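PDB 6UI5: 2-polyprenyl-6-methoxyphenol hydroxylase-like FAD-dependent oxidoreductase from Streptomyces sp. NRRL 11266, which binds flavin-adenine dinucleotide and belongs to the FAD-dependent aromatic-ring hydroxylase-like oxidoreductases, joining a Rossmann-type FAD-binding domain to a C-terminal region of the thioredoxin clan. Local coordinates for residues A[410-415]-A[457-462]; A[422-427]-A[466-471]; A[398-403]-A[475-480]; A[51-56]-A[404-409]. All blocks are in the same frame, centred on the assembly; numbering follows the deposited sequence.

Interaction 1 of 4, residues A[410-415]-A[457-462]; sequences VQIKTA and QPVPDL
Val459 is the side chain that ties the loop 457-462 to residues 410-412, at the start of strand 411-414, and its atoms can be followed outward one by one. The bond to its CB heads for the strand. From there the two methyls part: CG1, anti to the backbone N (chi1 171°), lies 4.0 Å from Val410 CG2 and equally near Val410 CB. CG2 takes the other branch and meets a backbone oxygen and a methyl, with Gln411 O at 3.7 Å and Ile412 CG2 at 3.9 Å. Val410 CG2 meets a second apolar partner besides Val459 CG1, reaching Leu462 CD1 tip to tip at 4.0 Å. Leu462 is brought back to this position by a type II beta turn from Val459, closed by the bond from Leu462 N to Val459 O.

At the other end the contact is polar. Gln457 N donates to Lys413 O over 3.3 Å, a long and bent bond (138° at the hydrogen). A water completes the link, accepting from Lys413 N at 2.6 Å and donating to Gln457 O at 2.8 Å. One direct backbone bond and one water bridge thus link the two backbones. The arrangement joins the small antiparallel hairpin 411-414/417-420 to the loop connecting strands 451-455 and 465-468 of the four-stranded sheet, whose order is consistent with a thioredoxin-like fold.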
loop_
_atom_site.group_PDB
_atom_site.type_symbol
_atom_site.label_atom_id
_atom_site.label_comp_id
_atom_site.label_asym_id
_atom_site.label_seq_id
_atom_site.Cartn_x
_atom_site.Cartn_y
_atom_site.Cartn_z
ATOM N N VAL A 410 8.932 10.773 -28.296
ATOM C CA VAL A 410 10.220 11.206 -28.820
ATOM C C VAL A 410 10.034 11.536 -30.284
ATOM O O VAL A 410 9.190 10.956 -30.972
ATOM C CB VAL A 410 11.358 10.156 -28.641
ATOM C CG1 VAL A 410 11.766 10.038 -27.174
ATOM C CG2 VAL A 410 10.966 8.787 -29.207
ATOM N N GLN A 411 10.840 12.477 -30.752
ATOM C CA GLN A 411 10.966 12.723 -32.179
ATOM C C GLN A 411 11.718 11.586 -32.852
ATOM O O GLN A 411 12.725 11.094 -32.337
ATOM C CB GLN A 411 11.715 14.031 -32.420
ATOM C CG GLN A 411 10.899 15.246 -32.131
ATOM C CD GLN A 411 9.711 15.311 -33.042
ATOM O OE1 GLN A 411 8.641 14.796 -32.715
ATOM N NE2 GLN A 411 9.890 15.927 -34.209
ATOM N N ILE A 412 11.249 11.176 -34.022
ATOM C CA ILE A 412 12.077 10.354 -34.883
ATOM C C ILE A 412 12.173 11.034 -36.239
ATOM O O ILE A 412 11.156 11.410 -36.829
ATOM C CB ILE A 412 11.559 8.908 -34.991
ATOM C CG1 ILE A 412 10.216 8.857 -35.651
ATOM C CG2 ILE A 412 11.514 8.226 -33.611
ATOM C CD1 ILE A 412 10.327 8.439 -37.034
ATOM N N LYS A 413 13.400 11.197 -36.730
ATOM C CA LYS A 413 13.671 11.990 -37.916
ATOM C C LYS A 413 13.906 11.077 -39.116
ATOM O O LYS A 413 14.825 10.264 -39.110
ATOM C CB LYS A 413 14.873 12.897 -37.669
ATOM C CG LYS A 413 14.772 13.705 -36.390
ATOM C CD LYS A 413 16.069 14.458 -36.153
ATOM C CE LYS A 413 15.930 15.556 -35.114
ATOM N NZ LYS A 413 15.571 15.024 -33.753
ATOM N N THR A 414 13.080 11.224 -40.140
ATOM C CA THR A 414 13.156 10.450 -41.367
ATOM C C THR A 414 13.782 11.325 -42.452
ATOM O O THR A 414 13.871 12.551 -42.307
ATOM C CB THR A 414 11.747 9.941 -41.739
ATOM O OG1 THR A 414 11.403 8.831 -40.881
ATOM C CG2 THR A 414 11.610 9.514 -43.179
ATOM N N ALA A 415 14.304 10.680 -43.504
ATOM C CA ALA A 415 14.776 11.453 -44.645
ATOM C C ALA A 415 13.641 12.180 -45.360
ATOM O O ALA A 415 13.919 13.051 -46.191
ATOM C CB ALA A 415 15.531 10.556 -45.633
ATOM N N GLN A 457 16.734 8.214 -37.420
ATOM C CA GLN A 457 17.970 8.528 -36.752
ATOM C C GLN A 457 17.979 7.964 -35.340
ATOM O O GLN A 457 16.920 7.707 -34.764
ATOM C CB GLN A 457 18.192 10.033 -36.761
ATOM C CG GLN A 457 18.407 10.463 -38.212
ATOM C CD GLN A 457 19.797 10.040 -38.669
ATOM O OE1 GLN A 457 20.792 10.410 -38.046
ATOM N NE2 GLN A 457 19.865 9.235 -39.733
ATOM N N PRO A 458 19.159 7.652 -34.804
ATOM C CA PRO A 458 19.210 7.082 -33.457
ATOM C C PRO A 458 18.576 8.027 -32.455
ATOM O O PRO A 458 18.670 9.247 -32.570
ATOM C CB PRO A 458 20.714 6.895 -33.206
ATOM C CG PRO A 458 21.387 7.777 -34.185
ATOM C CD PRO A 458 20.507 7.776 -35.396
ATOM N N VAL A 459 17.895 7.451 -31.475
ATOM C CA VAL A 459 17.151 8.206 -30.481
ATOM C C VAL A 459 17.784 7.923 -29.127
ATOM O O VAL A 459 17.904 6.756 -28.745
ATOM C CB VAL A 459 15.657 7.835 -30.474
ATOM C CG1 VAL A 459 14.925 8.480 -29.282
ATOM C CG2 VAL A 459 15.032 8.204 -31.822
ATOM N N PRO A 460 18.216 8.940 -28.385
ATOM C CA PRO A 460 18.848 8.699 -27.079
ATOM C C PRO A 460 17.926 7.944 -26.140
ATOM O O PRO A 460 16.751 8.281 -25.990
ATOM C CB PRO A 460 19.136 10.112 -26.559
ATOM C CG PRO A 460 19.205 10.963 -27.801
ATOM C CD PRO A 460 18.191 10.369 -28.744
ATOM N N ASP A 461 18.473 6.891 -25.537
ATOM C CA ASP A 461 17.842 6.055 -24.524
ATOM C C ASP A 461 16.809 5.107 -25.099
ATOM O O ASP A 461 15.949 4.621 -24.372
ATOM C CB ASP A 461 17.236 6.890 -23.401
ATOM C CG ASP A 461 18.290 7.416 -22.458
ATOM O OD1 ASP A 461 19.083 6.592 -21.937
ATOM O OD2 ASP A 461 18.347 8.652 -22.266
ATOM N N LEU A 462 16.885 4.830 -26.388
ATOM C CA LEU A 462 16.127 3.793 -27.060
ATOM C C LEU A 462 17.086 2.879 -27.814
ATOM O O LEU A 462 18.118 3.334 -28.339
ATOM C CB LEU A 462 15.120 4.403 -28.045
ATOM C CG LEU A 462 13.842 5.026 -27.470
ATOM C CD1 LEU A 462 12.902 5.337 -28.613
ATOM C CD2 LEU A 462 13.169 4.115 -26.438
HETATM O O HOH W 1 15.099 9.803 -35.285
#

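Interaction 2 of 4, residues A[422-427]-A[466-471]; sequences AETLQS and LLLRPD
Strand 465-468, an inner strand of a four-stranded sheet consistent with a thioredoxin-like fold, meets the turn after strand 417-420 where Leu425 reaches the end of the strand at Leu468. The two leucine side chains cross at about a right angle, and their CD1 methyls touch at 4.0 Å. Leu425 points its other methyl, CD2, past Leu468 to the backbone that follows: CD2 lies 3.2 Å from Arg469 O and 3.7 Å from Pro470 O. Thr424 adds a lighter touch on Leu468, while its OG1 is hydrogen-bonded to Val421 O within its own turn. Val431 of the neighbouring strand packs on Leu425 and Leu468 alike.

Beyond the strand, Arg469 and Asp471 form a salt bridge. Arg469 grips Asp471 side-on, NE to OD1 at 3.3 Å and NH2 to OD2 at 2.5 Å, with both oxygens close to the guanidinium plane. Arg469 NH1 has a second acid partner in Glu330.

The joint between the segments is thus made by buried aliphatic groups packed on each other and on two backbone carbonyls. Pro470 O has its polar partner in Arg57, and without a polar bond between the segments the contact is probably held by van der Waals packing.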
loop_
_atom_site.group_PDB
_atom_site.type_symbol
_atom_site.label_atom_id
_atom_site.label_comp_id
_atom_site.label_asym_id
_atom_site.label_seq_id
_atom_site.Cartn_x
_atom_site.Cartn_y
_atom_site.Cartn_z
ATOM N N ALA A 422 4.466 7.939 -32.136
ATOM C CA ALA A 422 3.089 7.457 -32.248
ATOM C C ALA A 422 2.527 7.682 -33.648
ATOM O O ALA A 422 1.702 6.890 -34.116
ATOM C CB ALA A 422 2.179 8.116 -31.198
ATOM N N GLU A 423 2.983 8.719 -34.350
ATOM C CA GLU A 423 2.490 8.965 -35.706
ATOM C C GLU A 423 2.828 7.852 -36.718
ATOM O O GLU A 423 2.121 7.735 -37.732
ATOM C CB GLU A 423 3.032 10.303 -36.215
ATOM C CG GLU A 423 2.668 11.484 -35.323
ATOM C CD GLU A 423 3.276 12.806 -35.803
ATOM O OE1 GLU A 423 3.874 13.522 -34.969
ATOM O OE2 GLU A 423 3.159 13.131 -37.011
ATOM N N THR A 424 3.884 7.045 -36.495
ATOM C CA THR A 424 4.231 6.024 -37.487
ATOM C C THR A 424 3.184 4.927 -37.561
ATOM O O THR A 424 3.054 4.270 -38.600
ATOM C CB THR A 424 5.596 5.376 -37.190
ATOM O OG1 THR A 424 5.522 4.610 -35.980
ATOM C CG2 THR A 424 6.691 6.408 -37.071
ATOM N N LEU A 425 2.447 4.690 -36.478
ATOM C CA LEU A 425 1.356 3.711 -36.485
ATOM C C LEU A 425 0.050 4.211 -37.150
ATOM O O LEU A 425 -0.950 3.486 -37.101
ATOM C CB LEU A 425 1.053 3.251 -35.053
ATOM C CG LEU A 425 2.212 2.573 -34.302
ATOM C CD1 LEU A 425 2.685 3.382 -33.066
ATOM C CD2 LEU A 425 1.819 1.187 -33.880
ATOM N N GLN A 426 0.017 5.373 -37.811
ATOM C CA GLN A 426 -1.272 5.863 -38.313
ATOM C C GLN A 426 -1.810 5.048 -39.472
ATOM O O GLN A 426 -3.010 5.130 -39.752
ATOM C CB GLN A 426 -1.187 7.326 -38.751
ATOM C CG GLN A 426 -0.980 8.247 -37.572
ATOM C CD GLN A 426 -0.927 9.701 -37.960
ATOM O OE1 GLN A 426 -1.365 10.084 -39.041
ATOM N NE2 GLN A 426 -0.418 10.529 -37.058
ATOM N N SER A 427 -0.967 4.283 -40.164
ATOM C CA SER A 427 -1.487 3.430 -41.232
ATOM C C SER A 427 -2.334 2.267 -40.707
ATOM O O SER A 427 -2.944 1.546 -41.511
ATOM C CB SER A 427 -0.330 2.903 -42.073
ATOM O OG SER A 427 0.673 2.336 -41.243
ATOM N N LEU A 466 13.296 -1.736 -33.147
ATOM C CA LEU A 466 12.118 -2.060 -32.335
ATOM C C LEU A 466 10.993 -2.505 -33.254
ATOM O O LEU A 466 10.883 -2.057 -34.406
ATOM C CB LEU A 466 11.620 -0.889 -31.457
ATOM C CG LEU A 466 12.557 -0.144 -30.467
ATOM C CD1 LEU A 466 13.177 1.101 -31.078
ATOM C CD2 LEU A 466 11.930 0.214 -29.144
ATOM N N LEU A 467 10.157 -3.398 -32.741
ATOM C CA LEU A 467 8.967 -3.830 -33.459
ATOM C C LEU A 467 7.727 -3.433 -32.663
ATOM O O LEU A 467 7.610 -3.775 -31.477
ATOM C CB LEU A 467 8.994 -5.330 -33.703
ATOM C CG LEU A 467 7.775 -5.972 -34.353
ATOM C CD1 LEU A 467 7.689 -5.703 -35.885
ATOM C CD2 LEU A 467 7.765 -7.493 -34.020
ATOM N N LEU A 468 6.822 -2.688 -33.297
ATOM C CA LEU A 468 5.600 -2.243 -32.626
ATOM C C LEU A 468 4.420 -3.008 -33.186
ATOM O O LEU A 468 4.264 -3.114 -34.411
ATOM C CB LEU A 468 5.365 -0.747 -32.808
ATOM C CG LEU A 468 6.565 0.140 -32.499
ATOM C CD1 LEU A 468 6.263 1.594 -32.942
ATOM C CD2 LEU A 468 6.952 0.066 -31.019
ATOM N N ARG A 469 3.620 -3.568 -32.295
ATOM C CA ARG A 469 2.318 -4.074 -32.694
ATOM C C ARG A 469 1.367 -2.940 -33.087
ATOM O O ARG A 469 1.578 -1.775 -32.728
ATOM C CB ARG A 469 1.695 -4.897 -31.574
ATOM C CG ARG A 469 2.697 -5.754 -30.785
ATOM C CD ARG A 469 1.909 -6.700 -29.918
ATOM N NE ARG A 469 0.748 -6.025 -29.292
ATOM C CZ ARG A 469 0.027 -6.522 -28.289
ATOM N NH1 ARG A 469 0.302 -7.738 -27.773
ATOM N NH2 ARG A 469 -0.986 -5.814 -27.803
ATOM N N PRO A 470 0.327 -3.260 -33.866
ATOM C CA PRO A 470 -0.560 -2.201 -34.368
ATOM C C PRO A 470 -1.160 -1.320 -33.281
ATOM O O PRO A 470 -1.562 -0.193 -33.582
ATOM C CB PRO A 470 -1.645 -2.977 -35.129
ATOM C CG PRO A 470 -0.965 -4.229 -35.573
ATOM C CD PRO A 470 -0.012 -4.578 -34.449
ATOM N N ASP A 471 -1.214 -1.778 -32.035
ATOM C CA ASP A 471 -1.668 -0.937 -30.949
ATOM C C ASP A 471 -0.533 -0.165 -30.273
ATOM O O ASP A 471 -0.720 0.352 -29.169
ATOM C CB ASP A 471 -2.437 -1.782 -29.937
ATOM C CG ASP A 471 -1.632 -2.948 -29.410
ATOM O OD1 ASP A 471 -0.403 -2.973 -29.613
ATOM O OD2 ASP A 471 -2.235 -3.824 -28.746
#

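Interaction 3 of 4, residues A[398-403]-A[475-480]; sequences EGDRLL and AWHDGG
Asp400 and His477 meet from opposite directions, and this is the tight part of the contact. His477 NE2 donates to Asp400 OD2 over 2.6 Å, a short but somewhat bent bond with 146° at the hydrogen. OD2 lies at the edge of the ring, somewhat tilted from its plane, and NE2 meets it on the syn side of the carboxylate, out of the carboxylate plane; the two flat groups are turned steeply, their planes 74° apart. Each end of the pair is steadied by backbone. Asp400 OD1 accepts from Leu402 N at 3.0 Å, from above the carboxylate plane, which makes an Asx turn. His477 ND1 accepts from Gly479 N, also at 3.0 Å, which fixes the rotation of the ring and implies that NE2 carries the hydrogen. A first torsion of 73° sets CG between the backbone N and the carbonyl carbon, directing the imidazole out to the loop.

The packing next to this pair is looser. Leu402 CB lies 4.2 Å from His477 CD2, and Leu403 CG a little farther from the same carbon, both obliquely. Leu403 presses closer to the strand backbone, its CD2 lying 3.6 Å from Ala475 C. Toward solvent the contact thins out: Asp400 is partly exposed, while His477 and Leu402 are buried.

The strand 474-477 is the outermost strand of its sheet and pairs with 465-468, whose Leu466 touches His477. Trp476, whose bond to CB points away from loop 398-403, packs on helix 484-495 and donates from NE1 to Gly483 O.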
loop_
_atom_site.group_PDB
_atom_site.type_symbol
_atom_site.label_atom_id
_atom_site.label_comp_id
_atom_site.label_asym_id
_atom_site.label_seq_id
_atom_site.Cartn_x
_atom_site.Cartn_y
_atom_site.Cartn_z
ATOM N N GLU A 398 17.364 -8.398 -16.805
ATOM C CA GLU A 398 17.303 -6.987 -16.456
ATOM C C GLU A 398 15.878 -6.460 -16.615
ATOM O O GLU A 398 15.115 -6.914 -17.474
ATOM C CB GLU A 398 18.278 -6.181 -17.322
ATOM C CG GLU A 398 18.302 -4.671 -17.059
ATOM C CD GLU A 398 19.455 -4.224 -16.163
ATOM O OE1 GLU A 398 20.571 -4.788 -16.268
ATOM O OE2 GLU A 398 19.244 -3.283 -15.368
ATOM N N GLY A 399 15.515 -5.514 -15.750
ATOM C CA GLY A 399 14.225 -4.860 -15.849
ATOM C C GLY A 399 14.132 -4.014 -17.113
ATOM O O GLY A 399 14.887 -3.038 -17.275
ATOM N N ASP A 400 13.213 -4.374 -18.012
ATOM C CA ASP A 400 13.010 -3.687 -19.282
ATOM C C ASP A 400 11.746 -2.840 -19.185
ATOM O O ASP A 400 10.663 -3.362 -18.907
ATOM C CB ASP A 400 12.897 -4.700 -20.425
ATOM C CG ASP A 400 12.892 -4.052 -21.804
ATOM O OD1 ASP A 400 12.885 -2.809 -21.904
ATOM O OD2 ASP A 400 12.870 -4.803 -22.798
ATOM N N ARG A 401 11.890 -1.542 -19.430
ATOM C CA ARG A 401 10.807 -0.577 -19.326
ATOM C C ARG A 401 10.147 -0.287 -20.664
ATOM O O ARG A 401 9.276 0.588 -20.741
ATOM C CB ARG A 401 11.337 0.716 -18.706
ATOM C CG ARG A 401 11.513 0.603 -17.195
ATOM C CD ARG A 401 10.218 0.939 -16.489
ATOM N NE ARG A 401 9.766 -0.039 -15.499
ATOM C CZ ARG A 401 8.530 -0.073 -15.013
ATOM N NH1 ARG A 401 8.181 -0.999 -14.114
ATOM N NH2 ARG A 401 7.621 0.822 -15.416
ATOM N N LEU A 402 10.551 -0.982 -21.722
ATOM C CA LEU A 402 10.012 -0.732 -23.052
ATOM C C LEU A 402 9.134 -1.858 -23.573
ATOM O O LEU A 402 8.111 -1.584 -24.216
ATOM C CB LEU A 402 11.158 -0.468 -24.045
ATOM C CG LEU A 402 12.029 0.748 -23.704
ATOM C CD1 LEU A 402 13.193 0.898 -24.655
ATOM C CD2 LEU A 402 11.228 2.063 -23.642
ATOM N N LEU A 403 9.503 -3.119 -23.312
ATOM C CA LEU A 403 8.716 -4.249 -23.799
ATOM C C LEU A 403 7.300 -4.200 -23.251
ATOM O O LEU A 403 7.081 -3.946 -22.061
ATOM C CB LEU A 403 9.358 -5.578 -23.410
ATOM C CG LEU A 403 10.177 -6.318 -24.472
ATOM C CD1 LEU A 403 10.874 -7.499 -23.841
ATOM C CD2 LEU A 403 9.333 -6.789 -25.646
ATOM N N ALA A 475 6.738 -5.241 -29.081
ATOM C CA ALA A 475 6.814 -6.687 -28.953
ATOM C C ALA A 475 8.236 -7.217 -29.071
ATOM O O ALA A 475 8.465 -8.397 -28.795
ATOM C CB ALA A 475 5.925 -7.356 -30.010
ATOM N N TRP A 476 9.194 -6.376 -29.448
ATOM C CA TRP A 476 10.565 -6.817 -29.670
ATOM C C TRP A 476 11.451 -5.596 -29.837
ATOM O O TRP A 476 11.040 -4.593 -30.438
ATOM C CB TRP A 476 10.682 -7.707 -30.919
ATOM C CG TRP A 476 12.103 -8.014 -31.373
ATOM C CD1 TRP A 476 12.820 -9.160 -31.117
ATOM C CD2 TRP A 476 12.953 -7.191 -32.181
ATOM N NE1 TRP A 476 14.052 -9.093 -31.707
ATOM C CE2 TRP A 476 14.168 -7.897 -32.364
ATOM C CE3 TRP A 476 12.806 -5.933 -32.774
ATOM C CZ2 TRP A 476 15.237 -7.380 -33.106
ATOM C CZ3 TRP A 476 13.866 -5.418 -33.507
ATOM C CH2 TRP A 476 15.068 -6.145 -33.672
ATOM N N HIS A 477 12.668 -5.707 -29.332
ATOM C CA HIS A 477 13.713 -4.725 -29.584
ATOM C C HIS A 477 15.067 -5.395 -29.326
ATOM O O HIS A 477 15.136 -6.450 -28.693
ATOM C CB HIS A 477 13.491 -3.492 -28.715
ATOM C CG HIS A 477 13.816 -3.709 -27.273
ATOM N ND1 HIS A 477 15.065 -4.114 -26.844
ATOM C CD2 HIS A 477 13.054 -3.588 -26.158
ATOM C CE1 HIS A 477 15.059 -4.228 -25.528
ATOM N NE2 HIS A 477 13.855 -3.907 -25.085
ATOM N N ASP A 478 16.156 -4.745 -29.779
ATOM C CA ASP A 478 17.503 -5.335 -29.728
ATOM C C ASP A 478 18.450 -4.613 -28.772
ATOM O O ASP A 478 19.645 -4.534 -29.036
ATOM C CB ASP A 478 18.144 -5.375 -31.116
ATOM C CG ASP A 478 18.336 -3.973 -31.738
ATOM O OD1 ASP A 478 18.153 -2.958 -31.040
ATOM O OD2 ASP A 478 18.663 -3.876 -32.942
ATOM N N GLY A 479 17.938 -4.048 -27.693
ATOM C CA GLY A 479 18.787 -3.412 -26.704
ATOM C C GLY A 479 19.064 -4.304 -25.503
ATOM O O GLY A 479 19.859 -3.946 -24.626
ATOM N N GLY A 480 18.372 -5.443 -25.426
ATOM C CA GLY A 480 18.797 -6.532 -24.571
ATOM C C GLY A 480 19.609 -7.501 -25.413
ATOM O O GLY A 480 20.447 -7.082 -26.221
#

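Interaction 4 of 4, residues A[51-56]-A[404-409]; sequences LEMLDQ and GRRLPK
Arg406 lies across Glu52 and Met53 of helix 48-55 and across Gln56 just after them. Glu52 OE2 and Gln56 OE1 sit at the edge of its guanidinium, near the plane, whereas Met53 CG is over one face. Glu52 OE2 accepts from both Arg406 NH2 at 2.9 Å and Arg406 NE at 3.2 Å. Both donors reach it on its anti side, and OE2 stays close to the guanidinium plane, yet the carboxylate as a whole is turned 78° from that plane. The result is a side-on grip made to one atom. Met53 CG, placed toward the rim of its face, lies 3.7 Å from Arg406 NH1, with the two side chains at about a right angle. Gln56 crosses the arginine chain, its OE1 3.1 Å from Arg406 CD and its amide tilted 54° from the guanidinium. The arginine's bend at chi3 (-33°) helps turn the NE/NH2 edge to Glu52.

Arg406, Glu52 and Asp55 have further partners. Arg406 NH2 also bonds Asn381 O, and the two oxygens of Glu52 serve two arginines, OE1 in a salt bridge with Arg89 and OE2 with Arg406. At the far end the side chains of Asp55 and Lys409 cross at about a right angle, and Asp55 OD2 forms a looser salt bridge with Lys409 NZ at 3.5 Å; the stronger partner of Asp55 is Arg64, at OD1.

The contact joins helix 48-55 of the FAD-binding domain to the loop leading into strand 411-414. That loop is itself fixed to the four-stranded sheet, through backbone bonds of Gly404 and Arg405 to Val474 and through Leu407, which packs on strand 465-468.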
loop_
_atom_site.group_PDB
_atom_site.type_symbol
_atom_site.label_atom_id
_atom_site.label_comp_id
_atom_site.label_asym_id
_atom_site.label_seq_id
_atom_site.Cartn_x
_atom_site.Cartn_y
_atom_site.Cartn_z
ATOM N N LEU A 51 -3.755 10.200 -24.501
ATOM C CA LEU A 51 -3.183 11.040 -25.549
ATOM C C LEU A 51 -2.321 10.232 -26.526
ATOM O O LEU A 51 -2.498 10.360 -27.743
ATOM C CB LEU A 51 -2.400 12.191 -24.928
ATOM C CG LEU A 51 -3.341 13.314 -24.474
ATOM C CD1 LEU A 51 -2.678 14.282 -23.465
ATOM C CD2 LEU A 51 -3.869 14.042 -25.690
ATOM N N GLU A 52 -1.407 9.368 -26.028
ATOM C CA GLU A 52 -0.553 8.596 -26.953
ATOM C C GLU A 52 -1.388 7.719 -27.885
ATOM O O GLU A 52 -1.139 7.673 -29.093
ATOM C CB GLU A 52 0.496 7.718 -26.222
ATOM C CG GLU A 52 1.140 8.261 -24.928
ATOM C CD GLU A 52 2.147 7.268 -24.236
ATOM O OE1 GLU A 52 3.224 7.754 -23.813
ATOM O OE2 GLU A 52 1.884 6.031 -24.122
ATOM N N MET A 53 -2.397 7.023 -27.341
ATOM C CA MET A 53 -3.244 6.177 -28.182
ATOM C C MET A 53 -4.016 6.977 -29.219
ATOM O O MET A 53 -4.291 6.463 -30.308
ATOM C CB MET A 53 -4.239 5.397 -27.331
ATOM C CG MET A 53 -3.593 4.319 -26.526
ATOM S SD MET A 53 -4.842 3.349 -25.717
ATOM C CE MET A 53 -4.940 4.202 -24.128
ATOM N N LEU A 54 -4.407 8.216 -28.894
ATOM C CA LEU A 54 -5.070 9.043 -29.897
ATOM C C LEU A 54 -4.062 9.627 -30.876
ATOM O O LEU A 54 -4.400 9.853 -32.044
ATOM C CB LEU A 54 -5.877 10.172 -29.243
ATOM C CG LEU A 54 -7.065 9.889 -28.321
ATOM C CD1 LEU A 54 -7.513 11.166 -27.586
ATOM C CD2 LEU A 54 -8.221 9.387 -29.121
ATOM N N ASP A 55 -2.826 9.863 -30.419
ATOM C CA ASP A 55 -1.777 10.350 -31.316
ATOM C C ASP A 55 -1.489 9.340 -32.418
ATOM O O ASP A 55 -1.251 9.712 -33.569
ATOM C CB ASP A 55 -0.509 10.647 -30.529
ATOM C CG ASP A 55 -0.231 12.114 -30.416
ATOM O OD1 ASP A 55 -0.782 12.890 -31.234
ATOM O OD2 ASP A 55 0.556 12.491 -29.523
ATOM N N GLN A 56 -1.530 8.054 -32.082
ATOM C CA GLN A 56 -1.340 6.989 -33.056
ATOM C C GLN A 56 -2.317 7.056 -34.220
ATOM O O GLN A 56 -2.116 6.341 -35.213
ATOM C CB GLN A 56 -1.452 5.639 -32.325
ATOM C CG GLN A 56 -0.177 5.319 -31.522
ATOM C CD GLN A 56 -0.310 4.093 -30.673
ATOM O OE1 GLN A 56 0.503 3.900 -29.764
ATOM N NE2 GLN A 56 -1.350 3.248 -30.938
ATOM N N GLY A 404 6.344 -4.470 -24.134
ATOM C CA GLY A 404 4.946 -4.510 -23.762
ATOM C C GLY A 404 4.321 -3.163 -23.534
ATOM O O GLY A 404 3.247 -3.106 -22.925
ATOM N N ARG A 405 4.976 -2.074 -23.953
ATOM C CA ARG A 405 4.470 -0.721 -23.731
ATOM C C ARG A 405 4.626 0.140 -24.962
ATOM O O ARG A 405 5.492 -0.092 -25.805
ATOM C CB ARG A 405 5.171 -0.024 -22.566
ATOM C CG ARG A 405 4.961 -0.855 -21.350
ATOM C CD ARG A 405 5.113 -0.170 -20.073
ATOM N NE ARG A 405 5.988 -1.008 -19.260
ATOM C CZ ARG A 405 6.188 -0.848 -17.965
ATOM N NH1 ARG A 405 7.021 -1.666 -17.306
ATOM N NH2 ARG A 405 5.531 0.111 -17.315
ATOM N N ARG A 406 3.758 1.131 -25.061
ATOM C CA ARG A 406 3.916 2.133 -26.097
ATOM C C ARG A 406 5.109 3.018 -25.749
ATOM O O ARG A 406 5.349 3.345 -24.583
ATOM C CB ARG A 406 2.624 2.965 -26.251
ATOM C CG ARG A 406 1.417 2.186 -26.891
ATOM C CD ARG A 406 0.121 2.994 -26.796
ATOM N NE ARG A 406 0.206 3.753 -25.565
ATOM C CZ ARG A 406 -0.407 3.421 -24.450
ATOM N NH1 ARG A 406 -1.218 2.367 -24.436
ATOM N NH2 ARG A 406 -0.221 4.159 -23.359
ATOM N N LEU A 407 5.852 3.408 -26.773
ATOM C CA LEU A 407 7.083 4.152 -26.599
ATOM C C LEU A 407 6.854 5.563 -26.029
ATOM O O LEU A 407 5.746 6.118 -26.109
ATOM C CB LEU A 407 7.785 4.257 -27.943
ATOM C CG LEU A 407 8.434 2.956 -28.377
ATOM C CD1 LEU A 407 8.867 3.129 -29.819
ATOM C CD2 LEU A 407 9.652 2.676 -27.463
ATOM N N PRO A 408 7.909 6.174 -25.476
ATOM C CA PRO A 408 7.811 7.562 -24.997
ATOM C C PRO A 408 7.749 8.584 -26.126
ATOM O O PRO A 408 8.089 8.317 -27.285
ATOM C CB PRO A 408 9.092 7.751 -24.172
ATOM C CG PRO A 408 9.613 6.358 -23.912
ATOM C CD PRO A 408 9.184 5.540 -25.082
ATOM N N LYS A 409 7.313 9.792 -25.758
ATOM C CA LYS A 409 7.060 10.829 -26.753
ATOM C C LYS A 409 8.389 11.378 -27.252
ATOM O O LYS A 409 8.942 12.321 -26.678
ATOM C CB LYS A 409 6.170 11.940 -26.173
ATOM C CG LYS A 409 5.975 13.150 -27.084
ATOM C CD LYS A 409 4.804 14.030 -26.671
ATOM C CE LYS A 409 3.507 13.560 -27.315
ATOM N NZ LYS A 409 2.709 14.712 -27.883
#

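How the interactions relate
Along the chain, interaction 4 begins in the FAD-binding domain at 51-56, and its second segment, 404-409, lies between the first segments of interactions 3 and 1, with that of interaction 2 following. Interactions 1, 2 and 3 then close in turn at 457-462, 466-471 and 475-480. Interactions 2 and 3 share a sheet, where strands 465-468 and 474-477 are neighbours. Centres of interactions 2 and 4 are about 9 Å apart; the other pairs lie 14 to 17 Å apart. Leu402, Leu407 and Leu462 pack together, connecting interactions 3, 4 and 1, so the loop that meets helix 48-55 also carries Leu407 into the leucine cluster next to the four-stranded sheet.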